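Local atomic coordinates of glutathione transferase o1 (Bombyx mori, PDB entry 3RBT), a protein that belongs to the Omega class of glutathione transferases, enzymes that join glutathione to electrophiles or use it to reduce dehydroascorbate, activities that are only presumed here. Residues Y37-L42 / W182-Y187; G132-F137 / H240-Y245; L175-W180 / D217-K222. All blocks are in the same frame, centred on the assembly; numbering follows the deposited sequence.

Contacts 1 and 3 share helix 174-186: contact 3 uses its earlier turns and contact 1 its later ones. Their centres lie about 8 Å apart. Contact 1 is the most central, about 4 Å from the centre of the chain, and joins the two domains through charged and aromatic groups that are almost all buried. Contact 3 works inside the helical half, pairing a single tyrosine-carboxylate bond with aliphatic side chains packed against aromatic rings, and its short helix 218-222 is partly exposed. Contact 2, about 12 Å from the centre, ties helix 113-138 to the C-terminal tail without a hydrogen bond; it touches contact 1 through Ser133 and Trp182 and through Tyr37 and Gly243, but does not reach contact 3.

Contact 1. Residues Y37-L42 / W182-Y187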
loop_
_atom_site.group_PDB
_atom_site.type_symbol
_atom_site.label_atom_id
_atom_site.label_comp_id
_atom_site.label_asym_id
_atom_site.label_seq_id
_atom_site.Cartn_x
_atom_site.Cartn_y
_atom_site.Cartn_z
ATOM N N TYR A 37 -14.755 -2.034 -2.589
ATOM C CA TYR A 37 -13.637 -1.183 -3.032
ATOM C C TYR A 37 -14.136 0.014 -3.840
ATOM O O TYR A 37 -13.606 1.131 -3.712
ATOM C CB TYR A 37 -12.611 -1.991 -3.824
ATOM C CG TYR A 37 -11.869 -3.018 -2.979
ATOM C CD1 TYR A 37 -10.817 -2.634 -2.139
ATOM C CD2 TYR A 37 -12.250 -4.366 -2.995
ATOM C CE1 TYR A 37 -10.138 -3.580 -1.345
ATOM C CE2 TYR A 37 -11.574 -5.318 -2.216
ATOM C CZ TYR A 37 -10.526 -4.916 -1.396
ATOM O OH TYR A 37 -9.882 -5.853 -0.630
ATOM N N GLY A 38 -15.179 -0.211 -4.646
ATOM C CA GLY A 38 -15.883 0.877 -5.317
ATOM C C GLY A 38 -16.670 1.741 -4.344
ATOM O O GLY A 38 -16.712 2.954 -4.493
ATOM N N HIS A 39 -17.300 1.109 -3.356
ATOM C CA HIS A 39 -18.044 1.808 -2.289
ATOM C C HIS A 39 -17.132 2.836 -1.597
ATOM O O HIS A 39 -17.516 3.996 -1.407
ATOM C CB HIS A 39 -18.581 0.788 -1.281
ATOM C CG HIS A 39 -19.590 1.335 -0.310
ATOM N ND1 HIS A 39 -20.318 0.520 0.531
ATOM C CD2 HIS A 39 -20.000 2.603 -0.055
ATOM C CE1 HIS A 39 -21.117 1.264 1.278
ATOM N NE2 HIS A 39 -20.947 2.530 0.937
ATOM N N ARG A 40 -15.925 2.396 -1.250
ATOM C CA ARG A 40 -14.834 3.252 -0.784
ATOM C C ARG A 40 -14.623 4.515 -1.601
ATOM O O ARG A 40 -14.574 5.619 -1.056
ATOM C CB ARG A 40 -13.522 2.477 -0.850
ATOM C CG ARG A 40 -13.030 1.950 0.432
ATOM C CD ARG A 40 -11.597 1.456 0.253
ATOM N NE ARG A 40 -11.114 0.916 1.515
ATOM C CZ ARG A 40 -10.034 0.167 1.667
ATOM N NH1 ARG A 40 -9.283 -0.157 0.624
ATOM N NH2 ARG A 40 -9.716 -0.253 2.882
ATOM N N VAL A 41 -14.442 4.334 -2.907
ATOM C CA VAL A 41 -14.198 5.444 -3.806
ATOM C C VAL A 41 -15.447 6.326 -3.938
ATOM O O VAL A 41 -15.330 7.548 -4.012
ATOM C CB VAL A 41 -13.689 4.965 -5.191
ATOM C CG1 VAL A 41 -13.425 6.161 -6.106
ATOM C CG2 VAL A 41 -12.405 4.130 -5.026
ATOM N N LEU A 42 -16.633 5.719 -3.958
ATOM C CA LEU A 42 -17.879 6.506 -3.965
ATOM C C LEU A 42 -17.996 7.420 -2.737
ATOM O O LEU A 42 -18.409 8.567 -2.857
ATOM C CB LEU A 42 -19.125 5.609 -4.089
ATOM C CG LEU A 42 -19.356 4.931 -5.448
ATOM C CD1 LEU A 42 -20.435 3.843 -5.345
ATOM C CD2 LEU A 42 -19.721 5.960 -6.526
ATOM N N TRP A 182 -16.836 -2.211 4.525
ATOM C CA TRP A 182 -16.863 -3.534 5.141
ATOM C C TRP A 182 -17.653 -3.544 6.443
ATOM O O TRP A 182 -18.395 -4.489 6.702
ATOM C CB TRP A 182 -15.447 -4.099 5.315
ATOM C CG TRP A 182 -14.849 -4.396 3.971
ATOM C CD1 TRP A 182 -14.880 -5.596 3.297
ATOM C CD2 TRP A 182 -14.173 -3.473 3.114
ATOM N NE1 TRP A 182 -14.250 -5.468 2.082
ATOM C CE2 TRP A 182 -13.812 -4.174 1.943
ATOM C CE3 TRP A 182 -13.827 -2.117 3.226
ATOM C CZ2 TRP A 182 -13.114 -3.566 0.892
ATOM C CZ3 TRP A 182 -13.141 -1.515 2.180
ATOM C CH2 TRP A 182 -12.798 -2.239 1.027
ATOM N N VAL A 183 -17.526 -2.479 7.234
ATOM C CA VAL A 183 -18.292 -2.357 8.473
ATOM C C VAL A 183 -19.812 -2.355 8.209
ATOM O O VAL A 183 -20.569 -3.042 8.894
ATOM C CB VAL A 183 -17.833 -1.140 9.315
ATOM C CG1 VAL A 183 -18.715 -0.961 10.547
ATOM C CG2 VAL A 183 -16.384 -1.322 9.744
ATOM N N GLU A 184 -20.250 -1.600 7.205
ATOM C CA GLU A 184 -21.671 -1.544 6.853
ATOM C C GLU A 184 -22.209 -2.924 6.448
ATOM O O GLU A 184 -23.344 -3.279 6.780
ATOM C CB GLU A 184 -21.887 -0.558 5.717
ATOM C CG GLU A 184 -23.315 -0.106 5.551
ATOM C CD GLU A 184 -23.447 0.850 4.395
ATOM O OE1 GLU A 184 -23.628 0.374 3.250
ATOM O OE2 GLU A 184 -23.351 2.077 4.631
ATOM N N ARG A 185 -21.379 -3.679 5.721
ATOM C CA ARG A 185 -21.710 -5.039 5.299
ATOM C C ARG A 185 -21.841 -6.011 6.469
ATOM O O ARG A 185 -22.678 -6.905 6.426
ATOM C CB ARG A 185 -20.697 -5.559 4.279
ATOM C CG ARG A 185 -20.934 -4.989 2.891
ATOM C CD ARG A 185 -19.718 -5.100 1.979
ATOM N NE ARG A 185 -20.064 -4.617 0.641
ATOM C CZ ARG A 185 -20.177 -3.331 0.309
ATOM N NH1 ARG A 185 -19.969 -2.380 1.213
ATOM N NH2 ARG A 185 -20.511 -2.989 -0.932
ATOM N N LEU A 186 -21.042 -5.813 7.516
ATOM C CA LEU A 186 -21.074 -6.697 8.690
ATOM C C LEU A 186 -22.442 -6.793 9.352
ATOM O O LEU A 186 -22.802 -7.850 9.868
ATOM C CB LEU A 186 -20.020 -6.300 9.725
ATOM C CG LEU A 186 -18.563 -6.450 9.283
ATOM C CD1 LEU A 186 -17.611 -6.014 10.392
ATOM C CD2 LEU A 186 -18.257 -7.879 8.826
ATOM N N TYR A 187 -23.200 -5.692 9.329
ATOM C CA TYR A 187 -24.553 -5.668 9.898
ATOM C C TYR A 187 -25.476 -6.755 9.314
ATOM O O TYR A 187 -26.448 -7.142 9.954
ATOM C CB TYR A 187 -25.202 -4.280 9.744
ATOM C CG TYR A 187 -24.538 -3.158 10.536
ATOM C CD1 TYR A 187 -24.728 -3.029 11.914
ATOM C CD2 TYR A 187 -23.745 -2.211 9.898
ATOM C CE1 TYR A 187 -24.127 -1.990 12.635
ATOM C CE2 TYR A 187 -23.144 -1.173 10.602
ATOM C CZ TYR A 187 -23.332 -1.071 11.965
ATOM O OH TYR A 187 -22.732 -0.040 12.646
HETATM O O HOH W 1 -22.427 3.750 2.659
#
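At the interface between the two domains of the glutathione transferase fold, Trp182 and Arg185 of helix 174-186 reach across to Tyr37, His39 and Arg40 of helix 36-47. The benzene edge of Trp182 drives into the face of Tyr37 in a T-shaped stack, with ring centroids 5.0 Å apart and planes at 73°. Trp182 CZ2 stands over the middle of the tyrosine ring, 3.7 Å from Tyr37 CZ. The same edge supports the guanidinium of Arg40, which turns one face to it and brings NE within 3.2 Å of Trp182 CZ3. That NE bonds the carbonyl of Met178, one turn earlier on the tryptophan's own helix, while NH1 reaches Ser92 OG.

Helix 36-47 follows the first strand of the thioredoxin-like N-terminal domain, and helix 174-186 belongs to the all-helical C-terminal domain. The polar half of this seam centres on His39, whose CG lies anti to the backbone N (chi1 -168°), carrying the imidazole out toward the other helix. Arg185 NH1 donates to His39 ND1 at 3.0 Å along an almost straight line (176°), lying in both the ring and guanidinium planes. The other arginine nitrogens are taken as well, NH2 by Met34 O and NE by Tyr234 OH. At the far corner of the ring a water lies 2.6 Å from His39 NE2 and donates to Glu184 OE2. The second oxygen, Glu184 OE1, comes within 3.3 Å of His39 CE1 at the ring edge and is hydrogen-bonded to Tyr230.

Contact 2. Residues G132-F137 / H240-Y245; sequences GSLECF and HSMGYY
A Met-aromatic contact pins the C-terminal tail of the chain to the long helix 113-138 of the all-helical domain, with Met242 inserted among Ser133, Leu134 and Phe137. The methionine leaves the backbone toward the helix: its CG is anti to the backbone N (chi1 -168°) and the chain stays extended to its end, so that the sulfur and the terminal methyl arrive together between side chains one turn apart. Met242 SD lies 4.9 Å from the centroid of the Phe137 ring, 72° off the ring normal, an oblique approach rather than a stack on the face. The terminal methyl, Met242 CE, lies 3.4 Å from Phe137 CD2, and the two side chains cross at about a right angle.

On its other flank the methionine runs past Leu134 in the opposite direction. One branch of the leucine does all the touching, with CD1 3.7 Å from Met242 SD and equally near Met242 CB. The same methyl reaches as far as the backbone of Gly243, whose N is 4.3 Å from Leu134 CD1. Ser133 completes the site through its hydroxyl, OG lying 3.4 Å from Met242 CE; that oxygen spends its hydrogen bond on Ile130 O in its own helix. Phe137 also meets the ring of Tyr234 and touches Arg185. The tail itself is tied to the thioredoxin-like domain, where Asn35 ND2 bonds the carbonyls of Ser241 and Gly243.

With no hydrogen bond between tail and helix here, the grip depends on close fit and on the polarisable sulfur, and is therefore probably less strict in direction than a polar link.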
loop_
_atom_site.group_PDB
_atom_site.type_symbol
_atom_site.label_atom_id
_atom_site.label_comp_id
_atom_site.label_asym_id
_atom_site.label_seq_id
_atom_site.Cartn_x
_atom_site.Cartn_y
_atom_site.Cartn_z
ATOM N N GLY A 132 -11.272 -12.013 6.123
ATOM C CA GLY A 132 -12.277 -12.749 6.890
ATOM C C GLY A 132 -13.703 -12.528 6.401
ATOM O O GLY A 132 -14.488 -13.472 6.311
ATOM N N SER A 133 -14.043 -11.285 6.071
ATOM C CA SER A 133 -15.385 -10.978 5.588
ATOM C C SER A 133 -15.629 -11.598 4.205
ATOM O O SER A 133 -16.727 -12.092 3.918
ATOM C CB SER A 133 -15.626 -9.466 5.568
ATOM O OG SER A 133 -15.060 -8.888 4.411
ATOM N N LEU A 134 -14.594 -11.577 3.368
ATOM C CA LEU A 134 -14.627 -12.161 2.035
ATOM C C LEU A 134 -14.958 -13.659 2.079
ATOM O O LEU A 134 -15.844 -14.127 1.362
ATOM C CB LEU A 134 -13.273 -11.934 1.355
ATOM C CG LEU A 134 -13.082 -12.139 -0.147
ATOM C CD1 LEU A 134 -13.921 -11.164 -0.946
ATOM C CD2 LEU A 134 -11.603 -11.952 -0.494
ATOM N N GLU A 135 -14.239 -14.393 2.925
ATOM C CA GLU A 135 -14.458 -15.820 3.125
ATOM C C GLU A 135 -15.846 -16.091 3.713
ATOM O O GLU A 135 -16.514 -17.061 3.339
ATOM C CB GLU A 135 -13.371 -16.379 4.048
ATOM C CG GLU A 135 -13.500 -17.863 4.381
ATOM C CD GLU A 135 -12.399 -18.350 5.315
ATOM O OE1 GLU A 135 -12.565 -19.425 5.922
ATOM O OE2 GLU A 135 -11.367 -17.656 5.448
ATOM N N CYS A 136 -16.261 -15.222 4.633
ATOM C CA CYS A 136 -17.548 -15.328 5.302
ATOM C C CYS A 136 -18.702 -15.292 4.303
ATOM O O CYS A 136 -19.546 -16.184 4.301
ATOM C CB CYS A 136 -17.705 -14.202 6.334
ATOM S SG CYS A 136 -19.181 -14.316 7.372
ATOM N N PHE A 137 -18.715 -14.272 3.445
ATOM C CA PHE A 137 -19.836 -14.053 2.527
ATOM C C PHE A 137 -19.815 -15.054 1.376
ATOM O O PHE A 137 -20.797 -15.195 0.643
ATOM C CB PHE A 137 -19.843 -12.613 1.995
ATOM C CG PHE A 137 -19.878 -11.553 3.071
ATOM C CD1 PHE A 137 -20.258 -11.860 4.382
ATOM C CD2 PHE A 137 -19.562 -10.237 2.764
ATOM C CE1 PHE A 137 -20.297 -10.879 5.365
ATOM C CE2 PHE A 137 -19.596 -9.250 3.733
ATOM C CZ PHE A 137 -19.962 -9.570 5.042
ATOM N N HIS A 240 -18.083 -13.422 -5.349
ATOM C CA HIS A 240 -17.527 -13.493 -6.710
ATOM C C HIS A 240 -17.080 -12.146 -7.273
ATOM O O HIS A 240 -16.105 -12.060 -8.037
ATOM C CB HIS A 240 -18.513 -14.189 -7.651
ATOM C CG HIS A 240 -18.629 -15.665 -7.404
ATOM N ND1 HIS A 240 -19.834 -16.290 -7.162
ATOM C CD2 HIS A 240 -17.685 -16.635 -7.343
ATOM C CE1 HIS A 240 -19.630 -17.580 -6.976
ATOM N NE2 HIS A 240 -18.333 -17.816 -7.078
ATOM N N SER A 241 -17.779 -11.099 -6.857
ATOM C CA SER A 241 -17.537 -9.755 -7.343
ATOM C C SER A 241 -17.167 -8.767 -6.209
ATOM O O SER A 241 -17.261 -7.550 -6.367
ATOM C CB SER A 241 -18.759 -9.323 -8.169
ATOM O OG SER A 241 -19.330 -8.123 -7.701
ATOM N N MET A 242 -16.696 -9.318 -5.089
ATOM C CA MET A 242 -16.368 -8.567 -3.870
ATOM C C MET A 242 -14.884 -8.125 -3.751
ATOM O O MET A 242 -14.568 -7.217 -2.982
ATOM C CB MET A 242 -16.761 -9.423 -2.653
ATOM C CG MET A 242 -16.762 -8.720 -1.297
ATOM S SD MET A 242 -17.273 -9.834 0.039
ATOM C CE MET A 242 -16.715 -8.889 1.458
ATOM N N GLY A 243 -13.987 -8.772 -4.497
ATOM C CA GLY A 243 -12.544 -8.488 -4.411
ATOM C C GLY A 243 -12.075 -7.210 -5.094
ATOM O O GLY A 243 -12.884 -6.419 -5.586
ATOM N N TYR A 244 -10.761 -7.003 -5.119
ATOM C CA TYR A 244 -10.177 -5.846 -5.812
ATOM C C TYR A 244 -9.860 -6.163 -7.289
ATOM O O TYR A 244 -9.312 -5.341 -8.018
ATOM C CB TYR A 244 -8.957 -5.297 -5.056
ATOM C CG TYR A 244 -7.860 -6.313 -4.791
ATOM C CD1 TYR A 244 -6.867 -6.558 -5.741
ATOM C CD2 TYR A 244 -7.810 -7.017 -3.587
ATOM C CE1 TYR A 244 -5.853 -7.485 -5.503
ATOM C CE2 TYR A 244 -6.802 -7.957 -3.339
ATOM C CZ TYR A 244 -5.829 -8.183 -4.302
ATOM O OH TYR A 244 -4.830 -9.099 -4.066
ATOM N N TYR A 245 -10.217 -7.370 -7.710
ATOM C CA TYR A 245 -10.154 -7.769 -9.113
ATOM C C TYR A 245 -11.333 -8.679 -9.432
ATOM O O TYR A 245 -11.913 -9.306 -8.539
ATOM C CB TYR A 245 -8.824 -8.463 -9.455
ATOM C CG TYR A 245 -8.494 -9.654 -8.581
ATOM C CD1 TYR A 245 -7.919 -9.474 -7.319
ATOM C CD2 TYR A 245 -8.745 -10.961 -9.013
ATOM C CE1 TYR A 245 -7.610 -10.554 -6.500
ATOM C CE2 TYR A 245 -8.434 -12.062 -8.194
ATOM C CZ TYR A 245 -7.868 -11.844 -6.938
ATOM O OH TYR A 245 -7.553 -12.901 -6.108
#

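Contact 3. Residues L175-W180 / D217-K222; sequences LDYMVW and DDIVKK
Tyr177 and Trp180, three residues apart on helix 174-186, reach across to Asp217, Ile219 and Val220 at the start of helix 218-222. The two helix segments run nearly parallel, at 20°, with axes 12.0 Å apart, a wide spacing bridged largely by the aromatic side chains.

Tyr177 crosses the aspartate at about a right angle and presents its edge: OH donates to Asp217 OD2 at 2.6 Å. The hydroxyl meets that oxygen on its syn side, 22° out of the carboxylate plane. Ile219 lies obliquely along one side of the ring's end, CD1 3.2 Å from Tyr177 OH and CG2 4.0 Å from Tyr177 CE2. Ala47 of helix 36-47 touches both of these side chains.

Trp180 is turned differently, offering a face instead of an edge. Val220 CG2 sits over its five-membered ring in a CH-pi contact, 4.1 Å from the centroid. The other branch, with CG1 anti to the backbone N (chi1 161°), passes 3.4 Å from Trp180 NE1, a nitrogen already hydrogen-bonded to Glu184 OE2. Trp210 meets the tryptophan edge to face, embedding it in the helical domain.

Replacing Tyr177 by a phenylalanine would probably leave Asp217 OD2 without this donor and Ile219 facing a shorter ring. Because Asp217 occupies the N-cap position of helix 218-222, the bond from the phenol probably helps to hold the start of that helix, and its donated hydrogen together with the helix end would be expected to stabilise the negative charge of the carboxylate.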
loop_
_atom_site.group_PDB
_atom_site.type_symbol
_atom_site.label_atom_id
_atom_site.label_comp_id
_atom_site.label_asym_id
_atom_site.label_seq_id
_atom_site.Cartn_x
_atom_site.Cartn_y
_atom_site.Cartn_z
ATOM N N LEU A 175 -9.619 7.667 7.119
ATOM C CA LEU A 175 -9.691 6.328 7.720
ATOM C C LEU A 175 -11.152 5.856 7.908
ATOM O O LEU A 175 -11.501 4.739 7.515
ATOM C CB LEU A 175 -8.897 6.259 9.033
ATOM C CG LEU A 175 -8.832 4.902 9.749
ATOM C CD1 LEU A 175 -8.202 3.800 8.854
ATOM C CD2 LEU A 175 -8.088 5.015 11.075
ATOM N N ASP A 176 -12.000 6.714 8.471
ATOM C CA ASP A 176 -13.426 6.406 8.607
ATOM C C ASP A 176 -14.079 5.887 7.320
ATOM O O ASP A 176 -14.718 4.840 7.331
ATOM C CB ASP A 176 -14.179 7.627 9.130
ATOM C CG ASP A 176 -13.660 8.081 10.467
ATOM O OD1 ASP A 176 -14.046 7.482 11.500
ATOM O OD2 ASP A 176 -12.848 9.029 10.481
ATOM N N TYR A 177 -13.912 6.611 6.217
ATOM C CA TYR A 177 -14.536 6.218 4.955
ATOM C C TYR A 177 -13.859 5.006 4.293
ATOM O O TYR A 177 -14.537 4.209 3.644
ATOM C CB TYR A 177 -14.597 7.392 3.974
ATOM C CG TYR A 177 -15.534 8.517 4.393
ATOM C CD1 TYR A 177 -15.063 9.817 4.567
ATOM C CD2 TYR A 177 -16.893 8.280 4.596
ATOM C CE1 TYR A 177 -15.922 10.848 4.937
ATOM C CE2 TYR A 177 -17.753 9.304 4.963
ATOM C CZ TYR A 177 -17.262 10.580 5.140
ATOM O OH TYR A 177 -18.125 11.591 5.510
ATOM N N MET A 178 -12.538 4.879 4.450
ATOM C CA MET A 178 -11.798 3.732 3.903
ATOM C C MET A 178 -12.287 2.411 4.495
ATOM O O MET A 178 -12.339 1.391 3.817
ATOM C CB MET A 178 -10.286 3.868 4.157
ATOM C CG MET A 178 -9.561 4.930 3.299
ATOM S SD MET A 178 -9.946 4.884 1.538
ATOM C CE MET A 178 -8.790 3.674 0.945
ATOM N N VAL A 179 -12.654 2.459 5.766
ATOM C CA VAL A 179 -13.001 1.297 6.562
ATOM C C VAL A 179 -14.505 0.968 6.482
ATOM O O VAL A 179 -14.908 -0.204 6.593
ATOM C CB VAL A 179 -12.529 1.575 8.023
ATOM C CG1 VAL A 179 -13.503 1.142 9.048
ATOM C CG2 VAL A 179 -11.118 1.012 8.259
ATOM N N TRP A 180 -15.318 1.996 6.254
ATOM C CA TRP A 180 -16.771 1.868 6.345
ATOM C C TRP A 180 -17.429 0.779 5.482
ATOM O O TRP A 180 -18.279 0.049 5.990
ATOM C CB TRP A 180 -17.484 3.211 6.125
ATOM C CG TRP A 180 -18.958 3.073 6.392
ATOM C CD1 TRP A 180 -19.967 3.146 5.487
ATOM C CD2 TRP A 180 -19.571 2.771 7.656
ATOM N NE1 TRP A 180 -21.182 2.926 6.107
ATOM C CE2 TRP A 180 -20.958 2.689 7.440
ATOM C CE3 TRP A 180 -19.071 2.553 8.949
ATOM C CZ2 TRP A 180 -21.865 2.426 8.478
ATOM C CZ3 TRP A 180 -19.965 2.273 9.971
ATOM C CH2 TRP A 180 -21.346 2.211 9.731
ATOM N N ASP A 217 -24.388 9.782 8.834
ATOM C CA ASP A 217 -23.609 10.663 7.953
ATOM C C ASP A 217 -24.249 10.732 6.564
ATOM O O ASP A 217 -24.554 9.701 5.957
ATOM C CB ASP A 217 -22.163 10.149 7.865
ATOM C CG ASP A 217 -21.191 11.177 7.305
ATOM O OD1 ASP A 217 -21.051 12.280 7.888
ATOM O OD2 ASP A 217 -20.534 10.870 6.294
ATOM N N ASP A 218 -24.453 11.954 6.073
ATOM C CA ASP A 218 -25.116 12.195 4.784
ATOM C C ASP A 218 -24.449 11.508 3.596
ATOM O O ASP A 218 -25.126 11.030 2.680
ATOM C CB ASP A 218 -25.224 13.694 4.516
ATOM C CG ASP A 218 -26.081 14.399 5.544
ATOM O OD1 ASP A 218 -27.295 14.587 5.285
ATOM O OD2 ASP A 218 -25.541 14.734 6.620
ATOM N N ILE A 219 -23.121 11.471 3.627
ATOM C CA ILE A 219 -22.321 10.798 2.617
ATOM C C ILE A 219 -22.519 9.275 2.682
ATOM O O ILE A 219 -22.733 8.629 1.652
ATOM C CB ILE A 219 -20.832 11.206 2.758
ATOM C CG1 ILE A 219 -20.678 12.708 2.478
ATOM C CG2 ILE A 219 -19.935 10.393 1.824
ATOM C CD1 ILE A 219 -19.604 13.380 3.309
ATOM N N VAL A 220 -22.451 8.711 3.888
ATOM C CA VAL A 220 -22.704 7.285 4.098
ATOM C C VAL A 220 -24.085 6.890 3.558
ATOM O O VAL A 220 -24.222 5.928 2.785
ATOM C CB VAL A 220 -22.591 6.914 5.597
ATOM C CG1 VAL A 220 -23.285 5.573 5.899
ATOM C CG2 VAL A 220 -21.133 6.891 6.034
ATOM N N LYS A 221 -25.090 7.659 3.962
ATOM C CA LYS A 221 -26.484 7.431 3.604
ATOM C C LYS A 221 -26.719 7.410 2.088
ATOM O O LYS A 221 -27.539 6.640 1.597
ATOM C CB LYS A 221 -27.353 8.507 4.257
ATOM C CG LYS A 221 -28.594 7.982 4.931
ATOM C CD LYS A 221 -29.291 9.084 5.753
ATOM C CE LYS A 221 -30.539 8.552 6.451
ATOM N NZ LYS A 221 -30.289 7.227 7.106
ATOM N N LYS A 222 -25.978 8.239 1.356
ATOM C CA LYS A 222 -26.065 8.284 -0.106
ATOM C C LYS A 222 -25.772 6.928 -0.789
ATOM O O LYS A 222 -26.414 6.595 -1.789
ATOM C CB LYS A 222 -25.135 9.376 -0.660
ATOM C CG LYS A 222 -25.516 9.904 -2.049
ATOM C CD LYS A 222 -26.626 10.942 -1.967
ATOM C CE LYS A 222 -27.506 10.939 -3.209
ATOM N NZ LYS A 222 -28.720 11.787 -3.003
#